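Local coordinates for protein UDP-N-acetylmuramate--L-alanine ligase (Thermotoga maritima, PDB 1J6U) that catalyses the ATP-dependent joining of L-alanine to UDP-N-acetylmuramate, a cytoplasmic step of peptidoglycan synthesis for the bacterial cell wall, at residues A[115-120]-A[182-187]; A[123-128]-A[169-174]; A[176-181]-A[209-214]. One frame throughout, in Å; residues are numbered along the deposited sequence.

Interaction 1 (A[115-120]-A[182-187]); sequences EEFAVT and PNYLII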
ATOM      1  N   GLU A 115      20.076   2.899 -10.482  1.00 40.63           N
ATOM      2  CA  GLU A 115      19.213   4.029 -10.799  1.00 39.12           C
ATOM      3  C   GLU A 115      18.002   3.830  -9.897  1.00 43.51           C
ATOM      4  O   GLU A 115      17.408   2.753  -9.874  1.00 42.42           O
ATOM      5  CB  GLU A 115      18.793   3.968 -12.268  1.00 47.21           C
ATOM      6  CG  GLU A 115      17.938   5.134 -12.753  1.00 44.53           C
ATOM      7  CD  GLU A 115      17.350   4.890 -14.154  1.00 61.93           C
ATOM      8  OE1 GLU A 115      17.480   3.761 -14.698  1.00 64.12           O
ATOM      9  OE2 GLU A 115      16.741   5.829 -14.714  1.00 59.35           O
ATOM     10  N   GLU A 116      17.604   4.872  -9.187  1.00 44.36           N
ATOM     11  CA  GLU A 116      16.493   4.744  -8.264  1.00 39.98           C
ATOM     12  C   GLU A 116      15.165   5.445  -8.545  1.00 43.75           C
ATOM     13  O   GLU A 116      15.117   6.649  -8.759  1.00 41.10           O
ATOM     14  CB  GLU A 116      16.955   5.171  -6.878  1.00 35.93           C
ATOM     15  CG  GLU A 116      18.069   4.326  -6.298  1.00 40.40           C
ATOM     16  CD  GLU A 116      18.592   4.905  -4.980  1.00 42.37           C
ATOM     17  OE1 GLU A 116      17.931   5.815  -4.408  1.00 36.08           O
ATOM     18  OE2 GLU A 116      19.668   4.447  -4.518  1.00 41.23           O
ATOM     19  N   PHE A 117      14.082   4.669  -8.501  1.00 40.81           N
ATOM     20  CA  PHE A 117      12.755   5.210  -8.666  1.00 40.38           C
ATOM     21  C   PHE A 117      12.108   5.125  -7.273  1.00 40.95           C
ATOM     22  O   PHE A 117      11.822   4.043  -6.765  1.00 35.12           O
ATOM     23  CB  PHE A 117      11.924   4.385  -9.653  1.00 41.00           C
ATOM     24  CG  PHE A 117      12.385   4.481 -11.088  1.00 48.12           C
ATOM     25  CD1 PHE A 117      13.530   3.803 -11.519  1.00 52.25           C
ATOM     26  CD2 PHE A 117      11.627   5.164 -12.031  1.00 48.00           C
ATOM     27  CE1 PHE A 117      13.897   3.800 -12.852  1.00 40.32           C
ATOM     28  CE2 PHE A 117      11.994   5.158 -13.370  1.00 34.76           C
ATOM     29  CZ  PHE A 117      13.128   4.473 -13.771  1.00 40.12           C
ATOM     30  N   ALA A 118      11.899   6.276  -6.653  1.00 37.00           N
ATOM     31  CA  ALA A 118      11.266   6.342  -5.351  1.00 29.64           C
ATOM     32  C   ALA A 118       9.876   6.982  -5.419  1.00 36.05           C
ATOM     33  O   ALA A 118       9.595   7.919  -6.204  1.00 32.82           O
ATOM     34  CB  ALA A 118      12.145   7.124  -4.387  1.00 29.65           C
ATOM     35  N   VAL A 119       8.986   6.455  -4.597  1.00 38.51           N
ATOM     36  CA  VAL A 119       7.655   7.009  -4.527  1.00 33.84           C
ATOM     37  C   VAL A 119       7.376   7.257  -3.067  1.00 34.79           C
ATOM     38  O   VAL A 119       7.653   6.408  -2.230  1.00 35.50           O
ATOM     39  CB  VAL A 119       6.624   6.035  -5.080  1.00 31.05           C
ATOM     40  CG1 VAL A 119       5.208   6.612  -4.905  1.00 26.17           C
ATOM     41  CG2 VAL A 119       6.938   5.744  -6.546  1.00 28.75           C
ATOM     42  N   THR A 120       6.848   8.421  -2.748  1.00 31.04           N
ATOM     43  CA  THR A 120       6.520   8.707  -1.364  1.00 41.15           C
ATOM     44  C   THR A 120       5.242   9.518  -1.392  1.00 40.90           C
ATOM     45  O   THR A 120       4.788   9.923  -2.456  1.00 35.51           O
ATOM     46  CB  THR A 120       7.616   9.531  -0.631  1.00 50.22           C
ATOM     47  OG1 THR A 120       7.350   9.531   0.781  1.00 49.64           O
ATOM     48  CG2 THR A 120       7.596  10.970  -1.104  1.00 47.92           C
ATOM     49  N   PRO A 182      17.055   9.674  -4.434  1.00 42.11           N
ATOM     50  CA  PRO A 182      16.792   8.876  -5.636  1.00 45.68           C
ATOM     51  C   PRO A 182      16.991   9.743  -6.877  1.00 45.55           C
ATOM     52  O   PRO A 182      17.106  10.976  -6.780  1.00 47.08           O
ATOM     53  CB  PRO A 182      15.332   8.496  -5.467  1.00 46.07           C
ATOM     54  CG  PRO A 182      14.755   9.792  -4.807  1.00 33.54           C
ATOM     55  CD  PRO A 182      15.797  10.064  -3.757  1.00 37.95           C
ATOM     56  N   ASN A 183      17.020   9.094  -8.031  1.00 39.16           N
ATOM     57  CA  ASN A 183      17.156   9.784  -9.312  1.00 34.49           C
ATOM     58  C   ASN A 183      15.840  10.502  -9.556  1.00 40.71           C
ATOM     59  O   ASN A 183      15.804  11.702  -9.892  1.00 43.55           O
ATOM     60  CB  ASN A 183      17.342   8.779 -10.460  1.00 33.55           C
ATOM     61  CG  ASN A 183      18.670   8.059 -10.412  1.00 45.07           C
ATOM     62  OD1 ASN A 183      18.963   7.290  -9.486  1.00 46.65           O
ATOM     63  ND2 ASN A 183      19.489   8.298 -11.429  1.00 49.04           N
ATOM     64  N   TYR A 184      14.764   9.724  -9.403  1.00 41.92           N
ATOM     65  CA  TYR A 184      13.406  10.190  -9.628  1.00 35.97           C
ATOM     66  C   TYR A 184      12.572   9.920  -8.394  1.00 37.84           C
ATOM     67  O   TYR A 184      12.677   8.877  -7.775  1.00 41.06           O
ATOM     68  CB  TYR A 184      12.802   9.435 -10.797  1.00 38.87           C
ATOM     69  CG  TYR A 184      13.802   9.084 -11.849  1.00 39.32           C
ATOM     70  CD1 TYR A 184      14.058   7.770 -12.178  1.00 34.74           C
ATOM     71  CD2 TYR A 184      14.517  10.077 -12.506  1.00 40.99           C
ATOM     72  CE1 TYR A 184      15.004   7.443 -13.138  1.00 39.81           C
ATOM     73  CE2 TYR A 184      15.460   9.762 -13.456  1.00 39.99           C
ATOM     74  CZ  TYR A 184      15.701   8.452 -13.770  1.00 46.24           C
ATOM     75  OH  TYR A 184      16.652   8.175 -14.716  1.00 48.53           O
ATOM     76  N   LEU A 185      11.730  10.875  -8.067  1.00 30.30           N
ATOM     77  CA  LEU A 185      10.866  10.784  -6.936  1.00 32.57           C
ATOM     78  C   LEU A 185       9.454  11.277  -7.287  1.00 42.49           C
ATOM     79  O   LEU A 185       9.279  12.408  -7.801  1.00 33.31           O
ATOM     80  CB  LEU A 185      11.408  11.657  -5.824  1.00 42.30           C
ATOM     81  CG  LEU A 185      10.402  11.906  -4.708  1.00 45.75           C
ATOM     82  CD1 LEU A 185      10.368  10.638  -3.847  1.00 36.49           C
ATOM     83  CD2 LEU A 185      10.779  13.151  -3.886  1.00 43.91           C
ATOM     84  N   ILE A 186       8.454  10.416  -7.060  1.00 36.97           N
ATOM     85  CA  ILE A 186       7.070  10.859  -7.232  1.00 33.56           C
ATOM     86  C   ILE A 186       6.591  11.129  -5.795  1.00 36.20           C
ATOM     87  O   ILE A 186       6.830  10.321  -4.875  1.00 29.01           O
ATOM     88  CB  ILE A 186       6.138   9.785  -7.809  1.00 35.25           C
ATOM     89  CG1 ILE A 186       6.442   9.528  -9.284  1.00 28.22           C
ATOM     90  CG2 ILE A 186       4.699  10.238  -7.654  1.00 28.63           C
ATOM     91  CD1 ILE A 186       5.590   8.375  -9.901  1.00 23.58           C
ATOM     92  N   ILE A 187       5.976  12.282  -5.588  1.00 34.89           N
ATOM     93  CA  ILE A 187       5.433  12.610  -4.278  1.00 28.13           C
ATOM     94  C   ILE A 187       3.951  12.688  -4.597  1.00 38.29           C
ATOM     95  O   ILE A 187       3.514  13.669  -5.209  1.00 33.60           O
ATOM     96  CB  ILE A 187       5.867  13.997  -3.771  1.00 35.69           C
ATOM     97  CG1 ILE A 187       7.394  14.079  -3.641  1.00 41.20           C
ATOM     98  CG2 ILE A 187       5.205  14.275  -2.421  1.00 31.48           C
ATOM     99  CD1 ILE A 187       7.889  15.477  -3.173  1.00 36.86           C
TER
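A118 lies at the heart of a parallel pairing between strands 116-120 and 184-187: its N donates to Y184 O (2.9 Å) and its O accepts from I186 N. One step on, T120 N donates to I186 O. Packing is tight here on both sides of the sheet. On one, A118 CB meets P182 CB at 3.6 Å, and helix 202-214 covers P182, T120, L185 and I187. On the other, V119 and I186 face T128 of helix 125-138. Further back, the edge of Y184 meets the face of F117, with Y184 CD1 3.5 Å above the centre of the F117 ring and the planes 63° apart. F117 CG stands anti to its carbonyl carbon (chi1 -69°), which lays the ring alongside Y184. With an alanine in place of F117, the Y184 edge would probably lose the face it rests on and a gap would open beside L136. The partly exposed beginning of the pairing is looser and more polar. N183 OD1 takes E116 N at 2.8 Å in an almost straight bond, from above its amide plane, while the E116 carboxylate turns to Y168 OH. Nearby, E115 OE2 and Y184 OH are modelled doubtfully close. Backbone bonds thus satisfy buried polar groups between largely apolar layers, and the strand leads directly from T120 into the predicted ATP-binding loop.

Interaction 2 (A[123-128]-A[169-174]); sequences DGKTTT and ELDESE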
ATOM      1  N   ASP A 123      -0.936   9.488   0.570  1.00 44.41           N
ATOM      2  CA  ASP A 123      -1.845   8.514  -0.022  1.00 43.75           C
ATOM      3  C   ASP A 123      -1.470   8.171  -1.449  1.00 39.46           C
ATOM      4  O   ASP A 123      -1.071   9.043  -2.191  1.00 51.35           O
ATOM      5  CB  ASP A 123      -3.267   9.090  -0.067  1.00 44.27           C
ATOM      6  CG  ASP A 123      -3.685   9.737   1.248  1.00 56.92           C
ATOM      7  OD1 ASP A 123      -3.798   9.004   2.265  1.00 66.30           O
ATOM      8  OD2 ASP A 123      -3.906  10.978   1.256  1.00 56.64           O
ATOM      9  N   GLY A 124      -1.639   6.906  -1.824  1.00 37.42           N
ATOM     10  CA  GLY A 124      -1.405   6.461  -3.193  1.00 35.58           C
ATOM     11  C   GLY A 124      -0.034   5.888  -3.480  1.00 30.92           C
ATOM     12  O   GLY A 124       0.247   5.310  -4.537  1.00 41.31           O
ATOM     13  N   LYS A 125       0.818   6.041  -2.492  1.00 29.62           N
ATOM     14  CA  LYS A 125       2.191   5.623  -2.551  1.00 32.74           C
ATOM     15  C   LYS A 125       2.456   4.193  -2.988  1.00 33.97           C
ATOM     16  O   LYS A 125       3.264   3.946  -3.885  1.00 38.60           O
ATOM     17  CB  LYS A 125       2.790   5.945  -1.177  1.00 33.88           C
ATOM     18  CG  LYS A 125       4.142   5.441  -0.875  1.00 42.89           C
ATOM     19  CD  LYS A 125       4.505   5.892   0.526  1.00 51.67           C
ATOM     20  CE  LYS A 125       3.445   5.427   1.501  1.00 62.03           C
ATOM     21  NZ  LYS A 125       3.458   6.175   2.786  1.00 67.03           N
ATOM     22  N   THR A 126       1.762   3.244  -2.382  1.00 39.09           N
ATOM     23  CA  THR A 126       2.016   1.840  -2.698  1.00 38.16           C
ATOM     24  C   THR A 126       1.529   1.452  -4.074  1.00 30.88           C
ATOM     25  O   THR A 126       2.220   0.714  -4.792  1.00 40.25           O
ATOM     26  CB  THR A 126       1.398   0.879  -1.595  1.00 32.82           C
ATOM     27  OG1 THR A 126       1.826   1.315  -0.306  1.00 37.08           O
ATOM     28  CG2 THR A 126       1.871  -0.540  -1.763  1.00 29.06           C
ATOM     29  N   THR A 127       0.338   1.916  -4.447  1.00 37.42           N
ATOM     30  CA  THR A 127      -0.193   1.599  -5.773  1.00 39.79           C
ATOM     31  C   THR A 127       0.694   2.249  -6.849  1.00 39.44           C
ATOM     32  O   THR A 127       1.040   1.603  -7.862  1.00 34.63           O
ATOM     33  CB  THR A 127      -1.662   2.083  -5.945  1.00 40.32           C
ATOM     34  OG1 THR A 127      -2.533   1.185  -5.263  1.00 46.06           O
ATOM     35  CG2 THR A 127      -2.067   2.099  -7.433  1.00 41.36           C
ATOM     36  N   THR A 128       1.056   3.515  -6.614  1.00 29.93           N
ATOM     37  CA  THR A 128       1.904   4.257  -7.551  1.00 34.61           C
ATOM     38  C   THR A 128       3.221   3.524  -7.721  1.00 33.28           C
ATOM     39  O   THR A 128       3.696   3.311  -8.846  1.00 33.95           O
ATOM     40  CB  THR A 128       2.130   5.676  -7.066  1.00 27.66           C
ATOM     41  OG1 THR A 128       0.871   6.368  -7.096  1.00 26.47           O
ATOM     42  CG2 THR A 128       3.153   6.408  -7.974  1.00 28.05           C
ATOM     43  N   GLU A 169       9.301   2.329  -2.231  1.00 42.26           N
ATOM     44  CA  GLU A 169       8.355   3.176  -1.531  1.00 41.99           C
ATOM     45  C   GLU A 169       9.107   3.866  -0.382  1.00 36.28           C
ATOM     46  O   GLU A 169       9.873   3.246   0.286  1.00 37.55           O
ATOM     47  CB  GLU A 169       7.272   2.235  -0.986  1.00 46.92           C
ATOM     48  CG  GLU A 169       5.990   2.821  -0.473  1.00 57.09           C
ATOM     49  CD  GLU A 169       4.976   1.732  -0.081  1.00 62.49           C
ATOM     50  OE1 GLU A 169       4.560   0.930  -0.960  1.00 57.56           O
ATOM     51  OE2 GLU A 169       4.598   1.679   1.116  1.00 66.26           O
ATOM     52  N   LEU A 170       8.922   5.152  -0.172  1.00 36.73           N
ATOM     53  CA  LEU A 170       9.563   5.813   0.946  1.00 43.73           C
ATOM     54  C   LEU A 170       8.440   6.256   1.860  1.00 45.02           C
ATOM     55  O   LEU A 170       7.520   6.956   1.437  1.00 51.48           O
ATOM     56  CB  LEU A 170      10.341   7.058   0.507  1.00 42.15           C
ATOM     57  CG  LEU A 170      11.812   6.863   0.210  1.00 45.82           C
ATOM     58  CD1 LEU A 170      12.433   8.210  -0.042  1.00 39.66           C
ATOM     59  CD2 LEU A 170      12.483   6.221   1.391  1.00 32.69           C
ATOM     60  N   ASP A 171       8.500   5.869   3.119  1.00 51.13           N
ATOM     61  CA  ASP A 171       7.444   6.294   4.024  1.00 53.86           C
ATOM     62  C   ASP A 171       7.748   7.666   4.621  1.00 51.33           C
ATOM     63  O   ASP A 171       8.709   7.833   5.370  1.00 44.40           O
ATOM     64  CB  ASP A 171       7.261   5.266   5.137  1.00 58.40           C
ATOM     65  CG  ASP A 171       6.362   5.771   6.217  1.00 60.37           C
ATOM     66  OD1 ASP A 171       5.304   6.344   5.868  1.00 58.76           O
ATOM     67  OD2 ASP A 171       6.719   5.599   7.409  1.00 79.28           O
ATOM     68  N   GLU A 172       6.926   8.650   4.299  1.00 47.27           N
ATOM     69  CA  GLU A 172       7.168   9.970   4.812  1.00 51.96           C
ATOM     70  C   GLU A 172       6.774  10.094   6.270  1.00 58.12           C
ATOM     71  O   GLU A 172       6.544  11.200   6.781  1.00 54.90           O
ATOM     72  CB  GLU A 172       6.454  11.037   3.958  1.00 64.34           C
ATOM     73  CG  GLU A 172       4.993  10.779   3.542  1.00 71.22           C
ATOM     74  CD  GLU A 172       4.026  10.679   4.704  1.00 82.07           C
ATOM     75  OE1 GLU A 172       4.086   9.657   5.428  1.00 90.91           O
ATOM     76  OE2 GLU A 172       3.213  11.620   4.892  1.00 75.63           O
ATOM     77  N   SER A 173       6.690   8.964   6.954  1.00 58.45           N
ATOM     78  CA  SER A 173       6.331   9.028   8.363  1.00 65.95           C
ATOM     79  C   SER A 173       7.602   9.229   9.110  1.00 53.92           C
ATOM     80  O   SER A 173       7.630   9.902  10.125  1.00 59.33           O
ATOM     81  CB  SER A 173       5.656   7.746   8.832  1.00 58.40           C
ATOM     82  OG  SER A 173       4.343   7.738   8.333  1.00 80.72           O
ATOM     83  N   GLU A 174       8.664   8.636   8.602  1.00 49.66           N
ATOM     84  CA  GLU A 174       9.943   8.780   9.252  1.00 57.37           C
ATOM     85  C   GLU A 174      10.686   9.904   8.563  1.00 54.77           C
ATOM     86  O   GLU A 174      10.963   9.827   7.370  1.00 52.74           O
ATOM     87  CB  GLU A 174      10.737   7.475   9.161  1.00 58.73           C
ATOM     88  CG  GLU A 174       9.839   6.238   8.974  1.00 84.98           C
ATOM     89  CD  GLU A 174      10.554   4.903   9.246  1.00 97.55           C
ATOM     90  OE1 GLU A 174      10.150   3.874   8.634  1.00 93.01           O
ATOM     91  OE2 GLU A 174      11.502   4.885  10.078  1.00 86.81           O
TER
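K125 crosses the side chain of E169 at about a right angle as it reaches from the start of helix 125-138 over strand 166-170. Its CB points toward that strand but stops 4.5 Å from E169 CG. The next atom makes the close apolar contact, K125 CG to E169 CG at 3.2 Å. CD then passes over the backbone, 3.3 Å from L170 O. A bend at chi3 (55°) turns the chain here, bringing CE to 3.9 Å from E169 OE2 and sending the amine past that carboxylate. At the tip, NZ forms a rather long salt bridge to D171 OD1 (3.6 Å) and a hydrogen bond to G121 O, with E172 OE1 a further negative charge nearby. The amine is thus tied both to its own loop and to the acidic segment around D171 and E172. Beside the lysine, T126 OG1 lies 2.8 Å from E169 OE1 in a weak bond that is not settled; G148 N holds OE1 more firmly. K125 and T126 belong to a P-loop-type motif predicted to bind ATP. G124 occupies the N-cap position of the helix, and G124 O accepts both T128 N and T128 OG1, securing the first turn. Helix 276-291 packs against T127 and T128, strand 116-120 runs beside strand 166-170, and L170 packs on I212 of helix 202-214.

Interaction 3 (A[176-181]-A[209-214]); sequences FFSEFS and FEKISR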
ATOM      1  N   PHE A 176      13.617  10.629   8.398  1.00 39.78           N
ATOM      2  CA  PHE A 176      14.820  10.133   7.718  1.00 44.08           C
ATOM      3  C   PHE A 176      14.600   9.846   6.236  1.00 48.80           C
ATOM      4  O   PHE A 176      15.559   9.577   5.528  1.00 40.47           O
ATOM      5  CB  PHE A 176      15.304   8.840   8.378  1.00 32.82           C
ATOM      6  CG  PHE A 176      16.674   8.386   7.923  1.00 37.94           C
ATOM      7  CD1 PHE A 176      17.818   9.055   8.342  1.00 42.17           C
ATOM      8  CD2 PHE A 176      16.818   7.270   7.095  1.00 39.44           C
ATOM      9  CE1 PHE A 176      19.096   8.618   7.942  1.00 49.96           C
ATOM     10  CE2 PHE A 176      18.080   6.817   6.687  1.00 44.22           C
ATOM     11  CZ  PHE A 176      19.230   7.495   7.112  1.00 50.74           C
ATOM     12  N   PHE A 177      13.354   9.880   5.761  1.00 46.31           N
ATOM     13  CA  PHE A 177      13.138   9.581   4.348  1.00 48.69           C
ATOM     14  C   PHE A 177      13.826  10.650   3.545  1.00 44.07           C
ATOM     15  O   PHE A 177      14.324  10.386   2.451  1.00 50.07           O
ATOM     16  CB  PHE A 177      11.642   9.489   4.004  1.00 31.80           C
ATOM     17  CG  PHE A 177      10.986  10.800   3.692  1.00 40.79           C
ATOM     18  CD1 PHE A 177      10.837  11.221   2.357  1.00 40.21           C
ATOM     19  CD2 PHE A 177      10.464  11.590   4.708  1.00 37.32           C
ATOM     20  CE1 PHE A 177      10.173  12.411   2.038  1.00 40.80           C
ATOM     21  CE2 PHE A 177       9.798  12.783   4.406  1.00 43.25           C
ATOM     22  CZ  PHE A 177       9.647  13.202   3.067  1.00 46.31           C
ATOM     23  N   SER A 178      13.880  11.842   4.131  1.00 44.73           N
ATOM     24  CA  SER A 178      14.519  13.023   3.534  1.00 52.04           C
ATOM     25  C   SER A 178      16.031  12.850   3.292  1.00 50.68           C
ATOM     26  O   SER A 178      16.653  13.686   2.653  1.00 56.74           O
ATOM     27  CB  SER A 178      14.331  14.220   4.449  1.00 45.07           C
ATOM     28  OG  SER A 178      15.082  13.972   5.616  1.00 58.17           O
ATOM     29  N   GLU A 179      16.599  11.769   3.815  1.00 46.07           N
ATOM     30  CA  GLU A 179      18.007  11.460   3.676  1.00 39.33           C
ATOM     31  C   GLU A 179      18.278  10.642   2.424  1.00 42.35           C
ATOM     32  O   GLU A 179      19.428  10.364   2.084  1.00 37.69           O
ATOM     33  CB  GLU A 179      18.501  10.677   4.901  1.00 52.37           C
ATOM     34  CG  GLU A 179      18.490  11.476   6.183  1.00 59.90           C
ATOM     35  CD  GLU A 179      19.322  12.739   6.066  1.00 76.04           C
ATOM     36  OE1 GLU A 179      18.744  13.852   6.153  1.00 77.13           O
ATOM     37  OE2 GLU A 179      20.554  12.612   5.878  1.00 79.63           O
ATOM     38  N   PHE A 180      17.220  10.228   1.751  1.00 40.16           N
ATOM     39  CA  PHE A 180      17.378   9.470   0.521  1.00 40.32           C
ATOM     40  C   PHE A 180      17.603  10.467  -0.613  1.00 46.92           C
ATOM     41  O   PHE A 180      17.233  11.639  -0.522  1.00 49.39           O
ATOM     42  CB  PHE A 180      16.108   8.636   0.218  1.00 33.83           C
ATOM     43  CG  PHE A 180      15.985   7.415   1.056  1.00 35.06           C
ATOM     44  CD1 PHE A 180      15.739   7.510   2.425  1.00 39.64           C
ATOM     45  CD2 PHE A 180      16.204   6.159   0.504  1.00 32.18           C
ATOM     46  CE1 PHE A 180      15.728   6.351   3.223  1.00 33.47           C
ATOM     47  CE2 PHE A 180      16.190   5.003   1.300  1.00 40.58           C
ATOM     48  CZ  PHE A 180      15.955   5.101   2.652  1.00 34.37           C
ATOM     49  N   SER A 181      18.216  10.013  -1.686  1.00 44.89           N
ATOM     50  CA  SER A 181      18.390  10.904  -2.811  1.00 53.55           C
ATOM     51  C   SER A 181      18.287  10.080  -4.094  1.00 48.98           C
ATOM     52  O   SER A 181      19.289   9.791  -4.767  1.00 54.19           O
ATOM     53  CB  SER A 181      19.729  11.628  -2.707  1.00 56.68           C
ATOM     54  OG  SER A 181      20.721  10.693  -2.394  1.00 56.51           O
ATOM     55  N   PHE A 209      10.657  17.313   2.860  1.00 42.78           N
ATOM     56  CA  PHE A 209      10.385  17.203   1.429  1.00 54.23           C
ATOM     57  C   PHE A 209      11.320  18.075   0.616  1.00 51.07           C
ATOM     58  O   PHE A 209      11.871  17.639  -0.407  1.00 49.98           O
ATOM     59  CB  PHE A 209       8.926  17.545   1.121  1.00 52.85           C
ATOM     60  CG  PHE A 209       7.995  16.431   1.435  1.00 46.64           C
ATOM     61  CD1 PHE A 209       7.177  16.485   2.556  1.00 53.61           C
ATOM     62  CD2 PHE A 209       8.008  15.279   0.665  1.00 50.17           C
ATOM     63  CE1 PHE A 209       6.388  15.408   2.911  1.00 54.03           C
ATOM     64  CE2 PHE A 209       7.228  14.188   1.002  1.00 52.05           C
ATOM     65  CZ  PHE A 209       6.413  14.250   2.129  1.00 64.72           C
ATOM     66  N   GLU A 210      11.494  19.303   1.089  1.00 42.65           N
ATOM     67  CA  GLU A 210      12.387  20.266   0.461  1.00 51.30           C
ATOM     68  C   GLU A 210      13.737  19.592   0.166  1.00 48.13           C
ATOM     69  O   GLU A 210      14.238  19.570  -0.974  1.00 54.88           O
ATOM     70  CB  GLU A 210      12.611  21.428   1.419  1.00 55.34           C
ATOM     71  CG  GLU A 210      12.560  22.768   0.775  1.00 72.12           C
ATOM     72  CD  GLU A 210      11.174  23.342   0.826  1.00 81.22           C
ATOM     73  OE1 GLU A 210      10.588  23.291   1.930  1.00 83.24           O
ATOM     74  OE2 GLU A 210      10.685  23.844  -0.219  1.00 88.92           O
ATOM     75  N   LYS A 211      14.286  19.026   1.226  1.00 36.70           N
ATOM     76  CA  LYS A 211      15.542  18.314   1.228  1.00 39.36           C
ATOM     77  C   LYS A 211      15.643  17.133   0.273  1.00 47.81           C
ATOM     78  O   LYS A 211      16.632  17.024  -0.470  1.00 49.36           O
ATOM     79  CB  LYS A 211      15.855  17.834   2.652  1.00 36.45           C
ATOM     80  CG  LYS A 211      17.155  17.027   2.734  1.00 48.21           C
ATOM     81  CD  LYS A 211      17.603  16.825   4.167  1.00 51.46           C
ATOM     82  CE  LYS A 211      19.073  16.478   4.206  1.00 68.86           C
ATOM     83  NZ  LYS A 211      19.615  16.621   5.586  1.00 88.20           N
ATOM     84  N   ILE A 212      14.655  16.235   0.280  1.00 45.05           N
ATOM     85  CA  ILE A 212      14.778  15.105  -0.637  1.00 47.30           C
ATOM     86  C   ILE A 212      14.628  15.614  -2.065  1.00 47.31           C
ATOM     87  O   ILE A 212      15.306  15.122  -2.973  1.00 44.65           O
ATOM     88  CB  ILE A 212      13.766  13.969  -0.352  1.00 47.13           C
ATOM     89  CG1 ILE A 212      14.142  12.762  -1.193  1.00 45.00           C
ATOM     90  CG2 ILE A 212      12.338  14.407  -0.652  1.00 43.69           C
ATOM     91  CD1 ILE A 212      13.370  11.566  -0.850  1.00 42.43           C
ATOM     92  N   SER A 213      13.757  16.606  -2.261  1.00 40.85           N
ATOM     93  CA  SER A 213      13.590  17.183  -3.585  1.00 47.81           C
ATOM     94  C   SER A 213      14.952  17.655  -4.093  1.00 59.35           C
ATOM     95  O   SER A 213      15.364  17.274  -5.196  1.00 58.54           O
ATOM     96  CB  SER A 213      12.655  18.364  -3.538  1.00 44.27           C
ATOM     97  OG  SER A 213      11.367  17.935  -3.189  1.00 63.92           O
ATOM     98  N   ARG A 214      15.649  18.473  -3.286  1.00 52.59           N
ATOM     99  CA  ARG A 214      16.962  18.976  -3.665  1.00 48.59           C
ATOM    100  C   ARG A 214      17.895  17.864  -4.136  1.00 49.36           C
ATOM    101  O   ARG A 214      18.594  18.017  -5.114  1.00 50.19           O
ATOM    102  CB  ARG A 214      17.617  19.745  -2.504  1.00 55.46           C
ATOM    103  CG  ARG A 214      16.914  21.069  -2.222  1.00 74.69           C
ATOM    104  CD  ARG A 214      17.661  22.013  -1.263  1.00 74.66           C
ATOM    105  NE  ARG A 214      17.287  21.845   0.140  1.00 64.25           N
ATOM    106  CZ  ARG A 214      17.928  21.042   0.985  1.00 73.45           C
ATOM    107  NH1 ARG A 214      18.988  20.320   0.584  1.00 77.52           N
ATOM    108  NH2 ARG A 214      17.513  20.966   2.240  1.00 61.88           N
TER
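F177 drives the edge of its ring at the face of F209, the two planes 60° apart. F177 CZ sits toward the rim of that face, 3.3 Å from F209 CE2. The ring gets there because F177 CG lies between its own backbone N and carbonyl carbon (chi1 85°), which swings it across to the helix, where its CE1 also meets I212 CG2. Y205, one turn earlier in the helix, adds a second edge-to-face partner for F209. At S178 the main chain comes nearest to the helix, CA to I212 CA at 4.7 Å. The S178 carbonyl O lies 3.4 Å from K211 CG, while its hydroxyl is bound to E175 O. F177 and S178 belong to a short 3-10 segment, with E179 N bonded to F176 O, in the connection between the parallel strands 166-170 and 184-187 of the Mur ligase middle domain; it packs against the last turns of helix 202-214. E179 begins by pointing away, but a bend at chi2 (-57°) returns its carboxylate to the extended chain of K211, and K211 NZ forms a salt bridge with E179 OE1 (3.0 Å), on its syn lone pair. The other oxygen makes a long, weak ion pair with R106. At F180 the carbonyl O rests 3.4 Å from I212 CG1 and CB lies near I212 CD1, whereas the ring leads off to L170 and to L102, R106 and L109 of helix 101-112.

From the N terminus, strand 116-120 opens interaction 1 and runs through the predicted ATP-binding loop, where interaction 2 begins at 123-128, into helix 125-138. Interaction 2 closes first, at 169-174, wholly within the span of interaction 1. The chain then opens interaction 3 at 176-181, returns at 182-187 to close interaction 1, and reaches 209-214 to close interaction 3. Interactions 1 and 3 therefore cross, whereas 2 and 3 follow in series. Strand 116-120, flanked by strands 166-170 and 184-187, links interactions 1 and 2 through V119 O to L170 N (2.7 Å). I212 packs on L170 and L185, tying helix 202-214 to the same sheet.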